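Long-range contacts in ribonuclease P protein component 3 (Thermococcus kodakarensis KOD1, PDB 3WYZ), which probably serves as a protein subunit of ribonuclease P, the RNA-based enzyme that trims the 5' ends of precursor tRNAs: residues E15-D20 with F174-A179; F31-F36 with Y62-L67; V70-S75 with G93-I98. All coordinates share one frame; numbering follows the deposited sequence.

Contact 1: residues E15-D20 with F174-A179; sequences EMDVRD and FITSSA
Glu15 CG stands anti to the backbone N (chi1 173°), and a bend at chi2 (46°) brings the carboxylate across to Thr176 and Ser177, where the first and last strands of the TIM-barrel-like sheet meet. The strand axes stay 6.5 Å apart, so side chains and a water do much of the closing. Glu15 OE2 accepts from the Ser177 backbone N at 3.2 Å on the syn side of the carboxylate and, from the same face but well above the plane, from Ser177 OG. Glu15 OE1 takes a straight bond from Asp17 N (2.8 Å) and one from Thr176 OG1, modelled too short for its length to be trusted. Replacing Glu15 by an alanine is likely to leave Ser177 OG and the backbone N-H groups of Asp17 and Ser177 without their carboxylate acceptors in the seam. Further back along strand 173-176, Met16 CG lies over the Phe174 ring face, 4.0 Å from the ring centroid, and SD stands farther above it in a Met-aromatic contact. Nearby, the water bridges Met16 N and Ile175 O. Beyond the strands, Arg19 N donates to Ala179 O at 2.8 Å. Arg19 grips Asp17 side-on in a salt bridge, NE to OD1 and NH2 to the syn side of OD2; OD1 also bonds Thr37 OG1, and Asp17 OD2 accepts Ser178 OG from above the carboxylate plane at 2.8 Å.

Contact 2: residues F31-F36 with Y62-L67; sequences FDEVVF and YGKVAL
Phe36 and Tyr62 lie ring on ring where a beta-alpha-beta unit of the barrel closes: strand 33-41 leads through helix 48-62, whose last residue is Tyr62, into the parallel strand 65-70. The aromatic contact is an offset stack, established by centroids 3.8 Å apart and planes only 6° from parallel. Tyr62 CE2 sits over the middle of the Phe36 ring, the Phe36 CB leans over the Tyr62 face at its CG end, and Tyr62 OH reaches past the rim to 3.5 Å from Phe36 CE2. Phe36 gets there because its CG stands anti to the backbone N (chi1 -178°), which carries the ring against Tyr62 at the end of helix 48-62; Leu58 and His24 also touch it. Apolar contact continues away from the rings, where Val35 CG1 meets Ala66 CB at 3.6 Å. Among the charged chains, Glu33 and Lys64 run near each other without joining: Glu33 OE1 and Lys64 NZ are 5.4 Å apart, and their bonds go to Tyr12 and to the Val217 carbonyl respectively. The backbone supplies the parallel pairing, centred on Phe36 and Val65. Phe36 N donates to Lys64 O at 3.1 Å, and Ala66 N returns a bond to Phe36 O at 2.8 Å. That same Phe36 oxygen also receives a CA-H...O contact, Val65 CA lying 3.3 Å from it.

Contact 3: residues V70-S75 with G93-I98; sequences VTRKPS and GGDMRI
Arg72 NH1 and Asp95 OD2 form the one polar pair across this contact, a long salt bridge at 3.8 Å. It rests on charge alone, for the oxygen lies well out of the guanidinium plane and no N-H is aimed at it. The alkyl part of the arginine comes nearer, Arg72 CD lying 3.6 Å from Asp95 OD2. The two flat groups are turned 43° against each other, and Asp95 CB sits over one guanidinium face, toward its rim. A bend at chi2 (-57°) turns the Arg72 chain across to Asp95. Both segments are loops that follow barrel strands and run into the next helix, 74-83 and 96-104, with Asp95 at the N-cap position of the latter. The second part of the contact is apolar. Ile98 pushes its CD1 methyl into the bend of the 70-75 loop, 3.4 Å from Thr71 O and close to Lys73 N and Pro74 CD. Pro74 stands about square to the isoleucine, and its CG brushes Arg97 CB at 4.2 Å. Polar ends of the loop are engaged elsewhere, Thr71 OG1 with the Leu42 carbonyl and Lys73 with Asp44. With Ile98 CD1 and CG1 lying against Thr71 O, the joint between these helix starts probably depends on shape more than on polar bonding, and the pairing with Asp95 sets no precise orientation for the guanidinium.

Overall arrangement
All three contacts belong to one TIM-barrel-like domain. Contact 1 joins the two outermost strands of the parallel sheet, 14-18 and 173-176, and therefore spans most of the chain; contacts 2 and 3 follow one another inside that loop. Contacts 1 and 2 are neighbours, with centres 9 Å apart, because strands 14-18 and 33-41 lie side by side: Glu15 O meets Val35 N at 2.8 Å, a probable hydrogen bond. Contact 3 is about 20 Å from contact 1 and 24 Å from contact 2, centre to centre. Strand 65-70 connects contacts 2 and 3, which lie on opposite sides of the chain's centre. Closure, neighbouring-strand pairing and loop joint thus all hang on strands of one sheet.

Contact 1: residues E15-D20 with F174-A179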
loop_
_atom_site.group_PDB
_atom_site.type_symbol
_atom_site.label_atom_id
_atom_site.label_comp_id
_atom_site.label_asym_id
_atom_site.label_seq_id
_atom_site.Cartn_x
_atom_site.Cartn_y
_atom_site.Cartn_z
ATOM N N GLU A 15 -6.974 1.522 8.017
ATOM C CA GLU A 15 -7.064 1.246 6.580
ATOM C C GLU A 15 -6.158 2.230 5.848
ATOM O O GLU A 15 -6.429 3.421 5.825
ATOM C CB GLU A 15 -8.518 1.359 6.113
ATOM C CG GLU A 15 -8.752 1.266 4.609
ATOM C CD GLU A 15 -8.000 0.133 3.929
ATOM O OE1 GLU A 15 -6.827 0.338 3.580
ATOM O OE2 GLU A 15 -8.593 -0.948 3.714
ATOM N N MET A 16 -5.081 1.707 5.264
ATOM C CA MET A 16 -4.007 2.518 4.695
ATOM C C MET A 16 -4.250 3.007 3.275
ATOM O O MET A 16 -3.564 3.914 2.823
ATOM C CB MET A 16 -2.693 1.734 4.705
ATOM C CG MET A 16 -2.116 1.484 6.082
ATOM S SD MET A 16 -1.683 3.008 6.923
ATOM C CE MET A 16 -0.148 3.444 6.098
ATOM N N ASP A 17 -5.214 2.425 2.573
ATOM C CA ASP A 17 -5.388 2.721 1.158
ATOM C C ASP A 17 -6.830 2.502 0.694
ATOM O O ASP A 17 -7.247 1.380 0.440
ATOM C CB ASP A 17 -4.404 1.851 0.362
ATOM C CG ASP A 17 -4.367 2.175 -1.115
ATOM O OD1 ASP A 17 -4.867 3.245 -1.514
ATOM O OD2 ASP A 17 -3.810 1.341 -1.870
ATOM N N VAL A 18 -7.589 3.594 0.627
ATOM C CA VAL A 18 -8.896 3.621 -0.031
ATOM C C VAL A 18 -8.916 4.814 -0.984
ATOM O O VAL A 18 -8.393 5.879 -0.665
ATOM C CB VAL A 18 -10.069 3.706 0.971
ATOM C CG1 VAL A 18 -10.179 2.424 1.771
ATOM C CG2 VAL A 18 -9.915 4.876 1.916
ATOM N N ARG A 19 -9.524 4.633 -2.152
ATOM C CA ARG A 19 -9.381 5.592 -3.249
ATOM C C ARG A 19 -10.695 6.210 -3.735
ATOM O O ARG A 19 -10.704 6.912 -4.744
ATOM C CB ARG A 19 -8.667 4.906 -4.413
ATOM C CG ARG A 19 -7.269 4.430 -4.063
ATOM C CD ARG A 19 -6.801 3.296 -4.956
ATOM N NE ARG A 19 -5.535 2.738 -4.491
ATOM C CZ ARG A 19 -4.830 1.819 -5.145
ATOM N NH1 ARG A 19 -5.254 1.344 -6.313
ATOM N NH2 ARG A 19 -3.688 1.377 -4.631
ATOM N N ASP A 20 -11.783 5.972 -3.002
ATOM C CA ASP A 20 -13.124 6.420 -3.393
ATOM C C ASP A 20 -13.837 7.092 -2.209
ATOM O O ASP A 20 -13.673 6.671 -1.058
ATOM C CB ASP A 20 -13.931 5.212 -3.891
ATOM C CG ASP A 20 -15.289 5.594 -4.453
ATOM O OD1 ASP A 20 -15.337 6.275 -5.497
ATOM O OD2 ASP A 20 -16.314 5.193 -3.865
ATOM N N PHE A 174 1.604 -3.885 5.601
ATOM C CA PHE A 174 0.215 -3.752 5.996
ATOM C C PHE A 174 -0.695 -4.419 4.976
ATOM O O PHE A 174 -0.320 -4.569 3.810
ATOM C CB PHE A 174 -0.158 -2.278 6.169
ATOM C CG PHE A 174 0.137 -1.421 4.969
ATOM C CD1 PHE A 174 -0.791 -1.284 3.950
ATOM C CD2 PHE A 174 1.327 -0.721 4.879
ATOM C CE1 PHE A 174 -0.528 -0.483 2.854
ATOM C CE2 PHE A 174 1.595 0.085 3.788
ATOM C CZ PHE A 174 0.670 0.198 2.771
ATOM N N ILE A 175 -1.872 -4.837 5.437
ATOM C CA ILE A 175 -2.915 -5.339 4.558
ATOM C C ILE A 175 -3.867 -4.188 4.268
ATOM O O ILE A 175 -4.215 -3.428 5.173
ATOM C CB ILE A 175 -3.726 -6.490 5.191
ATOM C CG1 ILE A 175 -2.810 -7.600 5.733
ATOM C CG2 ILE A 175 -4.732 -7.045 4.189
ATOM C CD1 ILE A 175 -1.890 -8.228 4.713
ATOM N N THR A 176 -4.304 -4.076 3.014
ATOM C CA THR A 176 -5.255 -3.043 2.631
ATOM C C THR A 176 -6.176 -3.490 1.503
ATOM O O THR A 176 -5.837 -4.368 0.724
ATOM C CB THR A 176 -4.542 -1.732 2.241
ATOM O OG1 THR A 176 -5.517 -0.750 1.882
ATOM C CG2 THR A 176 -3.569 -1.944 1.077
ATOM N N SER A 177 -7.355 -2.880 1.439
ATOM C CA SER A 177 -8.305 -3.149 0.370
ATOM C C SER A 177 -7.865 -2.509 -0.942
ATOM O O SER A 177 -8.090 -3.079 -2.013
ATOM C CB SER A 177 -9.705 -2.642 0.744
ATOM O OG SER A 177 -9.746 -1.219 0.794
ATOM N N SER A 178 -7.244 -1.333 -0.856
ATOM C CA SER A 178 -6.936 -0.515 -2.035
ATOM C C SER A 178 -8.221 -0.321 -2.840
ATOM O O SER A 178 -8.219 -0.427 -4.067
ATOM C CB SER A 178 -5.836 -1.157 -2.892
ATOM O OG SER A 178 -4.647 -1.348 -2.145
ATOM N N ALA A 179 -9.314 -0.041 -2.128
ATOM C CA ALA A 179 -10.655 -0.024 -2.711
ATOM C C ALA A 179 -10.856 1.182 -3.613
ATOM O O ALA A 179 -10.506 2.309 -3.250
ATOM C CB ALA A 179 -11.710 -0.040 -1.619
HETATM O O HOH W 1 -4.452 -0.920 5.974
#

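Contact 2: residues F31-F36 with Y62-L67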
loop_
_atom_site.group_PDB
_atom_site.type_symbol
_atom_site.label_atom_id
_atom_site.label_comp_id
_atom_site.label_asym_id
_atom_site.label_seq_id
_atom_site.Cartn_x
_atom_site.Cartn_y
_atom_site.Cartn_z
ATOM N N PHE A 31 -12.931 1.046 10.676
ATOM C CA PHE A 31 -11.528 1.275 11.029
ATOM C C PHE A 31 -11.371 2.540 11.861
ATOM O O PHE A 31 -12.145 3.485 11.721
ATOM C CB PHE A 31 -10.674 1.366 9.766
ATOM C CG PHE A 31 -10.636 0.093 8.975
ATOM C CD1 PHE A 31 -11.584 -0.155 7.981
ATOM C CD2 PHE A 31 -9.664 -0.872 9.228
ATOM C CE1 PHE A 31 -11.557 -1.333 7.252
ATOM C CE2 PHE A 31 -9.636 -2.056 8.506
ATOM C CZ PHE A 31 -10.583 -2.288 7.516
ATOM N N ASP A 32 -10.360 2.544 12.723
ATOM C CA ASP A 32 -10.078 3.686 13.591
ATOM C C ASP A 32 -9.471 4.868 12.838
ATOM O O ASP A 32 -9.675 6.022 13.217
ATOM C CB ASP A 32 -9.157 3.260 14.730
ATOM C CG ASP A 32 -9.828 2.292 15.678
ATOM O OD1 ASP A 32 -10.043 1.123 15.294
ATOM O OD2 ASP A 32 -10.154 2.710 16.806
ATOM N N GLU A 33 -8.704 4.571 11.791
ATOM C CA GLU A 33 -8.172 5.592 10.896
ATOM C C GLU A 33 -8.292 5.100 9.467
ATOM O O GLU A 33 -8.093 3.915 9.193
ATOM C CB GLU A 33 -6.702 5.877 11.200
ATOM C CG GLU A 33 -6.409 6.237 12.646
ATOM C CD GLU A 33 -4.967 6.674 12.862
ATOM O OE1 GLU A 33 -4.513 7.595 12.142
ATOM O OE2 GLU A 33 -4.294 6.103 13.756
ATOM N N VAL A 34 -8.612 6.011 8.555
ATOM C CA VAL A 34 -8.712 5.676 7.139
ATOM C C VAL A 34 -7.929 6.696 6.320
ATOM O O VAL A 34 -8.207 7.893 6.376
ATOM C CB VAL A 34 -10.179 5.621 6.657
ATOM C CG1 VAL A 34 -10.246 5.189 5.200
ATOM C CG2 VAL A 34 -10.991 4.665 7.516
ATOM N N VAL A 35 -6.941 6.210 5.574
ATOM C CA VAL A 35 -6.136 7.047 4.698
ATOM C C VAL A 35 -6.759 7.078 3.298
ATOM O O VAL A 35 -6.981 6.034 2.699
ATOM C CB VAL A 35 -4.693 6.511 4.617
ATOM C CG1 VAL A 35 -3.846 7.361 3.676
ATOM C CG2 VAL A 35 -4.064 6.447 6.008
ATOM N N PHE A 36 -7.054 8.274 2.795
ATOM C CA PHE A 36 -7.545 8.435 1.433
ATOM C C PHE A 36 -6.373 8.558 0.463
ATOM O O PHE A 36 -5.512 9.419 0.623
ATOM C CB PHE A 36 -8.449 9.662 1.309
ATOM C CG PHE A 36 -9.021 9.846 -0.071
ATOM C CD1 PHE A 36 -8.321 10.562 -1.039
ATOM C CD2 PHE A 36 -10.247 9.296 -0.404
ATOM C CE1 PHE A 36 -8.839 10.725 -2.313
ATOM C CE2 PHE A 36 -10.772 9.457 -1.673
ATOM C CZ PHE A 36 -10.067 10.173 -2.629
ATOM N N TYR A 62 -10.498 14.795 3.866
ATOM C CA TYR A 62 -10.321 13.450 4.431
ATOM C C TYR A 62 -9.420 13.364 5.665
ATOM O O TYR A 62 -9.517 12.399 6.422
ATOM C CB TYR A 62 -9.766 12.512 3.369
ATOM C CG TYR A 62 -10.617 12.419 2.132
ATOM C CD1 TYR A 62 -11.767 11.640 2.113
ATOM C CD2 TYR A 62 -10.267 13.106 0.976
ATOM C CE1 TYR A 62 -12.547 11.553 0.976
ATOM C CE2 TYR A 62 -11.034 13.023 -0.165
ATOM C CZ TYR A 62 -12.169 12.246 -0.164
ATOM O OH TYR A 62 -12.923 12.169 -1.311
ATOM N N GLY A 63 -8.538 14.342 5.850
ATOM C CA GLY A 63 -7.603 14.349 6.976
ATOM C C GLY A 63 -6.260 13.749 6.603
ATOM O O GLY A 63 -5.300 14.477 6.344
ATOM N N LYS A 64 -6.195 12.417 6.588
ATOM C CA LYS A 64 -4.985 11.694 6.198
ATOM C C LYS A 64 -5.033 11.381 4.707
ATOM O O LYS A 64 -6.021 10.835 4.210
ATOM C CB LYS A 64 -4.853 10.397 6.996
ATOM C CG LYS A 64 -4.703 10.600 8.497
ATOM C CD LYS A 64 -3.325 11.137 8.830
ATOM C CE LYS A 64 -3.088 11.279 10.328
ATOM N NZ LYS A 64 -1.826 12.001 10.682
ATOM N N VAL A 65 -3.965 11.723 3.998
ATOM C CA VAL A 65 -3.920 11.567 2.552
ATOM C C VAL A 65 -2.639 10.858 2.120
ATOM O O VAL A 65 -1.545 11.181 2.597
ATOM C CB VAL A 65 -4.035 12.936 1.828
ATOM C CG1 VAL A 65 -3.901 12.771 0.320
ATOM C CG2 VAL A 65 -5.368 13.599 2.152
ATOM N N ALA A 66 -2.788 9.886 1.222
ATOM C CA ALA A 66 -1.645 9.236 0.578
ATOM C C ALA A 66 -1.637 9.551 -0.911
ATOM O O ALA A 66 -2.680 9.808 -1.510
ATOM C CB ALA A 66 -1.694 7.744 0.797
ATOM N N LEU A 67 -0.451 9.533 -1.500
ATOM C CA LEU A 67 -0.287 9.783 -2.919
ATOM C C LEU A 67 0.264 8.529 -3.593
ATOM O O LEU A 67 1.394 8.114 -3.312
ATOM C CB LEU A 67 0.662 10.960 -3.119
ATOM C CG LEU A 67 0.750 11.553 -4.522
ATOM C CD1 LEU A 67 -0.570 12.202 -4.923
ATOM C CD2 LEU A 67 1.889 12.561 -4.568
#

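Contact 3: residues V70-S75 with G93-I98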
loop_
_atom_site.group_PDB
_atom_site.type_symbol
_atom_site.label_atom_id
_atom_site.label_comp_id
_atom_site.label_asym_id
_atom_site.label_seq_id
_atom_site.Cartn_x
_atom_site.Cartn_y
_atom_site.Cartn_z
ATOM N N VAL A 70 1.701 5.960 -10.075
ATOM C CA VAL A 70 1.779 4.910 -11.085
ATOM C C VAL A 70 2.513 5.488 -12.301
ATOM O O VAL A 70 2.089 6.486 -12.885
ATOM C CB VAL A 70 0.386 4.340 -11.444
ATOM C CG1 VAL A 70 -0.416 4.052 -10.179
ATOM C CG2 VAL A 70 -0.403 5.279 -12.337
ATOM N N THR A 71 3.642 4.879 -12.648
ATOM C CA THR A 71 4.499 5.387 -13.717
ATOM C C THR A 71 5.545 4.353 -14.130
ATOM O O THR A 71 5.780 3.373 -13.421
ATOM C CB THR A 71 5.212 6.697 -13.299
ATOM O OG1 THR A 71 6.040 7.161 -14.372
ATOM C CG2 THR A 71 6.077 6.493 -12.061
ATOM N N ARG A 72 6.157 4.582 -15.289
ATOM C CA ARG A 72 7.230 3.727 -15.790
ATOM C C ARG A 72 8.520 4.530 -15.948
ATOM O O ARG A 72 9.307 4.283 -16.862
ATOM C CB ARG A 72 6.829 3.094 -17.131
ATOM C CG ARG A 72 5.608 2.185 -17.071
ATOM C CD ARG A 72 5.791 1.051 -16.070
ATOM N NE ARG A 72 5.020 -0.138 -16.428
ATOM C CZ ARG A 72 5.397 -1.050 -17.323
ATOM N NH1 ARG A 72 6.547 -0.928 -17.983
ATOM N NH2 ARG A 72 4.612 -2.093 -17.564
ATOM N N LYS A 73 8.736 5.488 -15.048
ATOM C CA LYS A 73 9.931 6.325 -15.076
ATOM C C LYS A 73 10.479 6.494 -13.662
ATOM O O LYS A 73 9.948 7.287 -12.887
ATOM C CB LYS A 73 9.614 7.686 -15.697
ATOM C CG LYS A 73 9.271 7.612 -17.177
ATOM C CD LYS A 73 8.841 8.959 -17.731
ATOM C CE LYS A 73 8.366 8.825 -19.170
ATOM N NZ LYS A 73 8.049 10.142 -19.785
ATOM N N PRO A 74 11.538 5.736 -13.317
ATOM C CA PRO A 74 12.184 5.792 -12.002
ATOM C C PRO A 74 12.537 7.200 -11.509
ATOM O O PRO A 74 12.413 7.485 -10.315
ATOM C CB PRO A 74 13.454 4.971 -12.219
ATOM C CG PRO A 74 13.050 3.948 -13.218
ATOM C CD PRO A 74 12.105 4.655 -14.147
ATOM N N SER A 75 12.968 8.068 -12.419
ATOM C CA SER A 75 13.373 9.436 -12.069
ATOM C C SER A 75 12.262 10.259 -11.403
ATOM O O SER A 75 12.545 11.182 -10.641
ATOM C CB SER A 75 13.885 10.171 -13.317
ATOM O OG SER A 75 12.952 10.092 -14.384
ATOM N N GLY A 93 3.360 -1.089 -7.474
ATOM C CA GLY A 93 4.295 -2.117 -7.901
ATOM C C GLY A 93 3.885 -2.752 -9.216
ATOM O O GLY A 93 2.789 -2.509 -9.707
ATOM N N GLY A 94 4.768 -3.569 -9.784
ATOM C CA GLY A 94 4.486 -4.269 -11.033
ATOM C C GLY A 94 5.635 -4.261 -12.024
ATOM O O GLY A 94 5.848 -5.243 -12.743
ATOM N N ASP A 95 6.351 -3.141 -12.087
ATOM C CA ASP A 95 7.548 -3.031 -12.910
ATOM C C ASP A 95 8.754 -3.187 -11.992
ATOM O O ASP A 95 8.790 -2.611 -10.902
ATOM C CB ASP A 95 7.568 -1.680 -13.634
ATOM C CG ASP A 95 8.747 -1.529 -14.599
ATOM O OD1 ASP A 95 9.447 -2.520 -14.900
ATOM O OD2 ASP A 95 8.969 -0.397 -15.071
ATOM N N MET A 96 9.735 -3.971 -12.430
ATOM C CA MET A 96 10.888 -4.283 -11.594
ATOM C C MET A 96 11.805 -3.087 -11.350
ATOM O O MET A 96 12.371 -2.956 -10.259
ATOM C CB MET A 96 11.679 -5.451 -12.182
ATOM C CG MET A 96 11.134 -6.810 -11.781
ATOM S SD MET A 96 11.157 -7.087 -9.995
ATOM C CE MET A 96 11.486 -8.848 -9.954
ATOM N N ARG A 97 11.957 -2.227 -12.358
ATOM C CA ARG A 97 12.689 -0.966 -12.198
ATOM C C ARG A 97 11.991 -0.049 -11.191
ATOM O O ARG A 97 12.647 0.649 -10.411
ATOM C CB ARG A 97 12.817 -0.232 -13.536
ATOM C CG ARG A 97 13.753 -0.896 -14.526
ATOM C CD ARG A 97 14.011 -0.010 -15.739
ATOM N NE ARG A 97 15.003 -0.601 -16.634
ATOM C CZ ARG A 97 15.451 -0.040 -17.757
ATOM N NH1 ARG A 97 15.003 1.149 -18.154
ATOM N NH2 ARG A 97 16.360 -0.677 -18.491
ATOM N N ILE A 98 10.660 -0.055 -11.226
ATOM C CA ILE A 98 9.848 0.757 -10.323
ATOM C C ILE A 98 9.892 0.198 -8.913
ATOM O O ILE A 98 10.102 0.946 -7.959
ATOM C CB ILE A 98 8.386 0.855 -10.809
ATOM C CG1 ILE A 98 8.329 1.579 -12.164
ATOM C CG2 ILE A 98 7.505 1.559 -9.781
ATOM C CD1 ILE A 98 8.863 2.999 -12.163
#